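Betaine aldehyde dehydrogenase (Staphylococcus aureus subsp. aureus COL, PDB 4QTO) catalyses the oxidation of betaine aldehyde to glycine betaine, probably with NAD as the hydride acceptor, as an enzyme of the aldehyde dehydrogenase family. Local coordinates at residues H137-F140 with M141-G145. Sequence-based numbering, arbitrary orientation. Where two conformers were deposited one is given.
Sequences HNVF and MYFAG
The last turns of the alpha-helix 126-146 bring His137 against Met141 and Val139 against Phe143, each pair four residues apart, on different faces of the helix. The backbone follows the i to i+4 pattern: Met141 N donates to His137 O at 2.9 Å, and Tyr142 N, Phe143 N and Ala144 N reach the carbonyls of Asn138, Val139 and Phe140. The bond from Phe143 N to Val139 O, 3.1 Å long, is nearly straight, with an N-H...O angle of 175°.

His137 and Met141 lie alongside each other. The flexible thioether chain bends at both chi2 (65°) and chi3 (66°), which folds the methyl back onto the imidazole, Met141 CE standing 3.5 Å from His137 CE1 and 3.7 Å from His137 NE2. The bond from His137 ND1 to Ala104 O on helix 93-109 holds the ring, while its CE1-NE2 side lies against the methionine methyl. On the apolar face, Val139 CG1 lies alongside the Phe143 ring, 4.1 Å from Phe143 CD2, an ordinary van der Waals contact; branched valine and flat phenyl, both apolar, suit the buried side facing helix 183-197. The neighbour in sequence, Tyr142, lays CD2 over the centre of one face of the Phe143 ring, 3.9 Å above its plane.

Helix 93-109 receives Phe140 at Ile103 and Ala104, while helix 183-197 packs on Val139, Phe140 and Phe143 through the small residues Ser188 and Ala192. Leu497 of helix 493-498 packs on Phe143 within the same chain. Asn138, on another side, accepts a hydrogen bond at OD1 from Lys98 of the second subunit, so this helix also takes part in the subunit interface.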
ATOM      1  N   HIS A 137      25.856  -0.220  -6.005  1.00  9.25           N
ATOM      2  CA  HIS A 137      25.631   1.066  -5.369  1.00  9.28           C
ATOM      3  C   HIS A 137      24.122   1.374  -5.323  1.00  9.19           C
ATOM      4  O   HIS A 137      23.590   1.801  -4.275  1.00  9.52           O
ATOM      5  CB  HIS A 137      26.350   2.187  -6.151  1.00 10.35           C
ATOM      6  CG  HIS A 137      25.996   3.569  -5.691  1.00 10.71           C
ATOM      7  ND1 HIS A 137      26.502   4.118  -4.542  1.00 10.18           N
ATOM      8  CD2 HIS A 137      25.158   4.494  -6.215  1.00 11.64           C
ATOM      9  CE1 HIS A 137      26.020   5.346  -4.393  1.00 11.52           C
ATOM     10  NE2 HIS A 137      25.234   5.611  -5.418  1.00 12.40           N
ATOM     11  N   ASN A 138      23.432   1.173  -6.447  1.00  8.77           N
ATOM     12  CA  ASN A 138      22.006   1.437  -6.515  1.00  9.44           C
ATOM     13  C   ASN A 138      21.152   0.503  -5.656  1.00  8.93           C
ATOM     14  O   ASN A 138      20.128   0.925  -5.140  1.00  8.14           O
ATOM     15  CB  ASN A 138      21.526   1.482  -7.941  1.00  9.98           C
ATOM     16  CG  ASN A 138      21.996   2.739  -8.650  1.00 11.79           C
ATOM     17  OD1 ASN A 138      22.117   3.813  -8.000  1.00 12.82           O
ATOM     18  ND2 ASN A 138      22.196   2.659  -9.957  1.00 13.61           N
ATOM     19  N   VAL A 139      21.575  -0.755  -5.476  1.00  8.17           N
ATOM     20  CA  VAL A 139      20.862  -1.658  -4.587  1.00  9.10           C
ATOM     21  C   VAL A 139      20.919  -1.161  -3.142  1.00  8.61           C
ATOM     22  O   VAL A 139      19.918  -1.034  -2.430  1.00  8.81           O
ATOM     23  CB  VAL A 139      21.429  -3.081  -4.712  1.00  9.75           C
ATOM     24  CG1 VAL A 139      20.944  -4.004  -3.578  1.00 10.56           C
ATOM     25  CG2 VAL A 139      21.076  -3.678  -6.057  1.00 11.01           C
ATOM     26  N   PHE A 140      22.124  -0.876  -2.674  1.00  8.74           N
ATOM     27  CA  PHE A 140      22.264  -0.343  -1.330  1.00  8.25           C
ATOM     28  C   PHE A 140      21.498   0.975  -1.168  1.00  8.71           C
ATOM     29  O   PHE A 140      20.848   1.186  -0.153  1.00  8.77           O
ATOM     30  CB  PHE A 140      23.731  -0.180  -0.869  1.00  9.23           C
ATOM     31  CG  PHE A 140      24.418  -1.490  -0.501  1.00  9.24           C
ATOM     32  CD1 PHE A 140      24.159  -2.085   0.715  1.00 10.46           C
ATOM     33  CD2 PHE A 140      25.358  -2.061  -1.324  1.00 10.40           C
ATOM     34  CE1 PHE A 140      24.780  -3.273   1.089  1.00 10.82           C
ATOM     35  CE2 PHE A 140      25.992  -3.254  -0.944  1.00 10.98           C
ATOM     36  CZ  PHE A 140      25.703  -3.853   0.263  1.00 10.24           C
ATOM     37  N   MET A 141      21.577   1.851  -2.169  0.50  7.96           N
ATOM     38  CA  MET A 141      20.903   3.153  -2.052  0.50  7.85           C
ATOM     39  C   MET A 141      19.394   2.988  -2.004  0.50  7.95           C
ATOM     40  O   MET A 141      18.721   3.692  -1.245  0.50  8.25           O
ATOM     41  CB  MET A 141      21.285   4.099  -3.179  0.50  7.88           C
ATOM     42  CG  MET A 141      20.873   5.540  -2.904  0.50  7.89           C
ATOM     43  SD  MET A 141      21.741   6.271  -1.498  0.50  8.02           S
ATOM     44  CE  MET A 141      23.398   6.277  -2.233  0.50  8.27           C
ATOM     45  N   TYR A 142      18.862   2.045  -2.782  1.00  8.38           N
ATOM     46  CA  TYR A 142      17.427   1.775  -2.804  1.00  8.94           C
ATOM     47  C   TYR A 142      16.917   1.326  -1.427  1.00  8.13           C
ATOM     48  O   TYR A 142      15.965   1.904  -0.891  1.00  8.47           O
ATOM     49  CB  TYR A 142      17.084   0.686  -3.840  1.00  8.65           C
ATOM     50  CG  TYR A 142      15.618   0.286  -3.812  1.00  8.75           C
ATOM     51  CD1 TYR A 142      14.651   1.041  -4.483  1.00  9.47           C
ATOM     52  CD2 TYR A 142      15.190  -0.839  -3.091  1.00  8.48           C
ATOM     53  CE1 TYR A 142      13.302   0.672  -4.450  1.00  9.47           C
ATOM     54  CE2 TYR A 142      13.865  -1.180  -3.033  1.00  9.61           C
ATOM     55  CZ  TYR A 142      12.927  -0.437  -3.714  1.00  9.06           C
ATOM     56  OH  TYR A 142      11.597  -0.822  -3.680  1.00 10.47           O
ATOM     57  N   PHE A 143      17.591   0.331  -0.843  1.00  8.13           N
ATOM     58  CA  PHE A 143      17.209  -0.181   0.464  1.00  8.83           C
ATOM     59  C   PHE A 143      17.440   0.831   1.592  1.00  9.08           C
ATOM     60  O   PHE A 143      16.668   0.866   2.542  1.00  9.00           O
ATOM     61  CB  PHE A 143      17.844  -1.541   0.739  1.00  9.08           C
ATOM     62  CG  PHE A 143      17.175  -2.633  -0.029  1.00  9.33           C
ATOM     63  CD1 PHE A 143      15.895  -3.030   0.300  1.00 10.03           C
ATOM     64  CD2 PHE A 143      17.783  -3.231  -1.131  1.00  9.94           C
ATOM     65  CE1 PHE A 143      15.226  -4.013  -0.431  1.00 11.52           C
ATOM     66  CE2 PHE A 143      17.137  -4.213  -1.842  1.00 10.66           C
ATOM     67  CZ  PHE A 143      15.854  -4.613  -1.497  1.00 11.28           C
ATOM     68  N   ALA A 144      18.495   1.655   1.465  1.00  8.50           N
ATOM     69  CA  ALA A 144      18.709   2.748   2.417  1.00  9.27           C
ATOM     70  C   ALA A 144      17.481   3.663   2.438  1.00  9.80           C
ATOM     71  O   ALA A 144      16.997   4.070   3.518  1.00 10.91           O
ATOM     72  CB  ALA A 144      19.923   3.556   2.045  1.00  9.28           C
ATOM     73  N   GLY A 145      16.978   4.007   1.253  1.00  8.74           N
ATOM     74  CA  GLY A 145      15.819   4.847   1.144  1.00  9.76           C
ATOM     75  C   GLY A 145      14.520   4.196   1.561  1.00 10.02           C
ATOM     76  O   GLY A 145      13.590   4.885   1.949  1.00 12.88           O
TER